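Local structure of gdp-l-fucose synthetase (Naegleria fowleri, 6AQZ) at residues D104-N107 / M108-I112; L247-T250 / M251-Q255. The protein binds NADP and probably catalyses the NADPH-dependent final step in making GDP-L-fucose from a GDP-4-keto-6-deoxymannose precursor. All coordinates share one frame; numbering follows the deposited sequence.

Contact 1 of 2, residues D104-N107 / M108-I112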
# COMPACT_ATOMS: atom_id res chain seq x y z
N ASP A 104 -2.67 -0.18 11.77
CA ASP A 104 -2.64 1.02 12.61
C ASP A 104 -2.16 2.22 11.83
O ASP A 104 -2.72 3.32 11.96
CB ASP A 104 -1.73 0.80 13.81
CG ASP A 104 -2.31 -0.17 14.80
OD1 ASP A 104 -3.45 -0.65 14.56
OD2 ASP A 104 -1.65 -0.43 15.82
N ASN A 105 -1.13 2.04 11.00
CA ASN A 105 -0.59 3.15 10.24
C ASN A 105 -1.49 3.53 9.07
O ASN A 105 -1.76 4.72 8.85
CB ASN A 105 0.84 2.85 9.83
CG ASN A 105 1.82 3.07 10.98
OD1 ASN A 105 1.94 4.19 11.45
ND2 ASN A 105 2.50 2.00 11.46
N VAL A 106 -1.99 2.55 8.30
CA VAL A 106 -2.76 2.96 7.13
C VAL A 106 -4.09 3.57 7.56
O VAL A 106 -4.59 4.51 6.91
CB VAL A 106 -2.94 1.79 6.13
CG1 VAL A 106 -4.09 0.81 6.56
CG2 VAL A 106 -3.17 2.37 4.75
N ASN A 107 -4.66 3.12 8.69
CA ASN A 107 -5.90 3.71 9.19
C ASN A 107 -5.68 5.14 9.66
O ASN A 107 -6.41 6.06 9.27
CB ASN A 107 -6.46 2.86 10.31
CG ASN A 107 -7.13 1.60 9.80
OD1 ASN A 107 -7.69 1.60 8.71
ND2 ASN A 107 -7.05 0.51 10.56
N MET A 108 -4.65 5.34 10.47
CA MET A 108 -4.32 6.67 10.95
C MET A 108 -4.01 7.62 9.78
O MET A 108 -4.50 8.76 9.74
CB MET A 108 -3.18 6.53 11.96
CG MET A 108 -2.33 7.70 12.30
SD MET A 108 -1.32 7.50 13.80
CE MET A 108 -1.02 5.75 14.08
N ASN A 109 -3.24 7.15 8.80
CA ASN A 109 -2.90 8.01 7.67
C ASN A 109 -4.12 8.34 6.81
O ASN A 109 -4.33 9.50 6.45
CB ASN A 109 -1.78 7.38 6.85
CG ASN A 109 -0.47 7.40 7.60
OD1 ASN A 109 -0.27 8.27 8.45
ND2 ASN A 109 0.42 6.47 7.30
N ASN A 110 -4.93 7.34 6.48
CA ASN A 110 -6.15 7.61 5.72
C ASN A 110 -7.05 8.61 6.45
O ASN A 110 -7.56 9.56 5.84
CB ASN A 110 -6.89 6.29 5.41
CG ASN A 110 -6.12 5.41 4.39
OD1 ASN A 110 -5.19 5.89 3.71
ND2 ASN A 110 -6.46 4.12 4.34
N ASN A 111 -7.24 8.43 7.77
CA ASN A 111 -8.14 9.32 8.50
C ASN A 111 -7.63 10.76 8.47
O ASN A 111 -8.39 11.69 8.20
CB ASN A 111 -8.33 8.84 9.93
CG ASN A 111 -9.02 7.50 9.99
OD1 ASN A 111 -9.65 7.07 9.01
ND2 ASN A 111 -8.90 6.82 11.14
N ILE A 112 -6.33 10.95 8.76
CA ILE A 112 -5.79 12.30 8.94
C ILE A 112 -5.82 13.08 7.62
O ILE A 112 -6.29 14.23 7.57
CB ILE A 112 -4.38 12.25 9.55
CG1 ILE A 112 -4.43 11.77 10.99
CG2 ILE A 112 -3.75 13.64 9.59
CD1 ILE A 112 -5.06 12.77 11.91
O HOH W 1 2.76 5.96 9.34
O HOH W 2 -8.66 3.55 6.35
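Val106 and Asn110 meet one turn apart on helix 98-118, the crossover helix of a beta-alpha-beta unit that links strands 80-83 and 123-127 in the Rossmann-type domain. Their side chains cross obliquely: the CG2 branch of Val106, anti to the backbone N, comes within 3.7 Å of ND2 of Asn110. This side of the helix faces the second subunit, where Asn110 OD1 bonds to Trp102 NE1 and Val106 packs on the other subunit's Asn110. The side-chain nitrogen ND2 of Asn110 donates to a water at 3.0 Å, which in turn donates to Asn107 OD1 across 3.2 Å.

Asn105 and Asn109 form a second bridged pair. Asn105 OD1 accepts a hydrogen bond from a water at 2.9 Å, and that water accepts one from Asn109 ND2. The other ends of these amides turn to the surrounding fold, Asn105 ND2 to the carbonyl oxygens of Phe87 and Phe101, Asn109 OD1 to His83 NE2, so both buried side chains are gripped at each end.

Met108 lies on a different side of the helix, its side chain near the bound NADP. Its chain is extended as far as SD and then bends sharply (chi3 25°), which swings CE back along the helix to 3.6 Å from the carbonyl O of Asp104, the same oxygen that accepts from Met108 N at 3.2 Å with the donor lying above the carbonyl plane.

Contact 2 of 2, residues L247-T250 / M251-Q255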
# COMPACT_ATOMS: atom_id res chain seq x y z
N LEU A 247 11.69 21.32 9.02
CA LEU A 247 10.27 21.06 8.80
C LEU A 247 9.49 22.37 8.72
O LEU A 247 8.60 22.52 7.88
CB LEU A 247 9.71 20.16 9.90
CG LEU A 247 8.21 19.85 10.00
CD1 LEU A 247 7.66 19.14 8.73
CD2 LEU A 247 7.97 18.97 11.19
N LEU A 248 9.81 23.33 9.61
CA LEU A 248 9.10 24.60 9.58
C LEU A 248 9.40 25.39 8.31
O LEU A 248 8.49 25.99 7.72
CB LEU A 248 9.42 25.40 10.84
CG LEU A 248 8.73 24.75 12.05
CD1 LEU A 248 9.20 25.37 13.36
CD2 LEU A 248 7.21 24.75 11.93
N TRP A 249 10.66 25.41 7.87
CA TRP A 249 10.96 25.98 6.57
C TRP A 249 10.11 25.34 5.47
O TRP A 249 9.58 26.03 4.59
CB TRP A 249 12.45 25.84 6.27
CG TRP A 249 12.81 26.28 4.91
CD1 TRP A 249 13.25 27.52 4.54
CD2 TRP A 249 12.75 25.50 3.71
NE1 TRP A 249 13.47 27.56 3.18
CE2 TRP A 249 13.18 26.34 2.64
CE3 TRP A 249 12.39 24.18 3.43
CZ2 TRP A 249 13.25 25.89 1.32
CZ3 TRP A 249 12.45 23.73 2.10
CH2 TRP A 249 12.87 24.59 1.07
N THR A 250 9.97 24.01 5.51
CA THR A 250 9.18 23.30 4.51
C THR A 250 7.73 23.79 4.50
O THR A 250 7.17 24.08 3.44
CB THR A 250 9.27 21.79 4.77
OG1 THR A 250 10.63 21.35 4.61
CG2 THR A 250 8.38 20.98 3.82
N MET A 251 7.12 23.92 5.67
CA MET A 251 5.75 24.44 5.74
C MET A 251 5.67 25.85 5.19
O MET A 251 4.63 26.26 4.65
CB MET A 251 5.27 24.42 7.20
CG MET A 251 3.90 25.02 7.46
SD MET A 251 3.49 24.97 9.26
CE MET A 251 4.60 26.18 9.93
N PHE A 252 6.71 26.65 5.39
CA PHE A 252 6.65 28.04 4.97
C PHE A 252 6.89 28.22 3.48
O PHE A 252 6.38 29.17 2.90
CB PHE A 252 7.68 28.87 5.74
CG PHE A 252 7.41 28.98 7.21
CD1 PHE A 252 6.12 28.89 7.70
CD2 PHE A 252 8.45 29.18 8.10
CE1 PHE A 252 5.88 29.01 9.06
CE2 PHE A 252 8.21 29.28 9.46
CZ PHE A 252 6.92 29.19 9.93
N ASN A 253 7.69 27.34 2.87
CA ASN A 253 8.27 27.65 1.57
C ASN A 253 8.01 26.59 0.49
O ASN A 253 7.97 26.93 -0.68
CB ASN A 253 9.79 27.85 1.72
CG ASN A 253 10.13 29.03 2.62
OD1 ASN A 253 10.04 30.18 2.20
ND2 ASN A 253 10.53 28.75 3.88
N TYR A 254 7.83 25.33 0.87
CA TYR A 254 7.93 24.22 -0.07
C TYR A 254 6.56 23.88 -0.66
O TYR A 254 5.63 23.54 0.09
CB TYR A 254 8.55 23.02 0.63
CG TYR A 254 8.93 21.87 -0.24
CD1 TYR A 254 9.97 21.98 -1.17
CD2 TYR A 254 8.35 20.62 -0.07
CE1 TYR A 254 10.35 20.90 -1.95
CE2 TYR A 254 8.73 19.54 -0.83
CZ TYR A 254 9.73 19.67 -1.77
OH TYR A 254 10.10 18.58 -2.51
N GLN A 255 6.46 23.97 -1.99
CA GLN A 255 5.22 23.80 -2.73
C GLN A 255 5.11 22.48 -3.45
O GLN A 255 4.05 22.18 -3.98
CB GLN A 255 5.06 24.92 -3.77
CG GLN A 255 4.71 26.25 -3.22
CD GLN A 255 4.67 27.31 -4.28
OE1 GLN A 255 5.37 27.22 -5.29
NE2 GLN A 255 3.87 28.33 -4.05
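Residues 247-255 take in the last two turns of helix 240-253 and its exit: Met251 N and Phe252 N bond to the carbonyl oxygens of Leu247 and Leu248, Tyr254 N still reaches Thr250 O at 2.9 Å, and Tyr254 is the first residue to leave helical angles. Between them the backbone bond from Asn253 N to Trp249 O is weak, and the Asn253 side chain adds a second grip on that oxygen, ND2 lying 3.0 Å from Trp249 O with an N-H...O angle of 147°. The same amide nitrogen sits over one face of the Trp249 indole, 3.0 Å above its plane and displaced toward the rim, with ring and amide planes 30° apart. CB of Asn253 makes a CH-pi contact with the five-membered ring, 4.1 Å from its centroid. Trp249 gets there because its CG stands anti to the backbone N (chi1 175°); Phe309 meets the indole edge-to-face.

In the Rossmann-type fold this helix packs against the central sheet, with Thr250 and Met251 on Ile125 of strand 123-127, while Leu248 touches Ile43 of helix 35-46. Leu248 and Met251 run side by side, and the bend at the end of the methionine brings its CE to 3.6 Å from Leu248 CD2. Phe252 lays a ring face over the carbonyl O of Leu248, which stands 3.1 Å above the ring plane. Thr250 and Tyr254 also lie alongside one another, CG2 of Thr250 being 3.8 Å from Tyr254 CB, while Tyr254 OH goes on to Glu258 O and Lys308 NZ.

Contacts 1 and 2 lie on separate helices of the same Rossmann-type domain, their centres about 23 Å apart and their nearest atoms about 13 Å apart, without touching. Strand 123-127 relates them: helix 98-118 leads into it along the chain, and the helix bearing contact 2 packs against it. Contact 1 is the nearer to the cofactor, the side chain of Met108 coming to about 4 Å from the bound NADP, whereas in contact 2 the side chain of Leu247 remains about 8 Å away. Their outer surroundings differ as well: residues 104-112 meet the second subunit, while no other chain of the assembly touches residues 247-255.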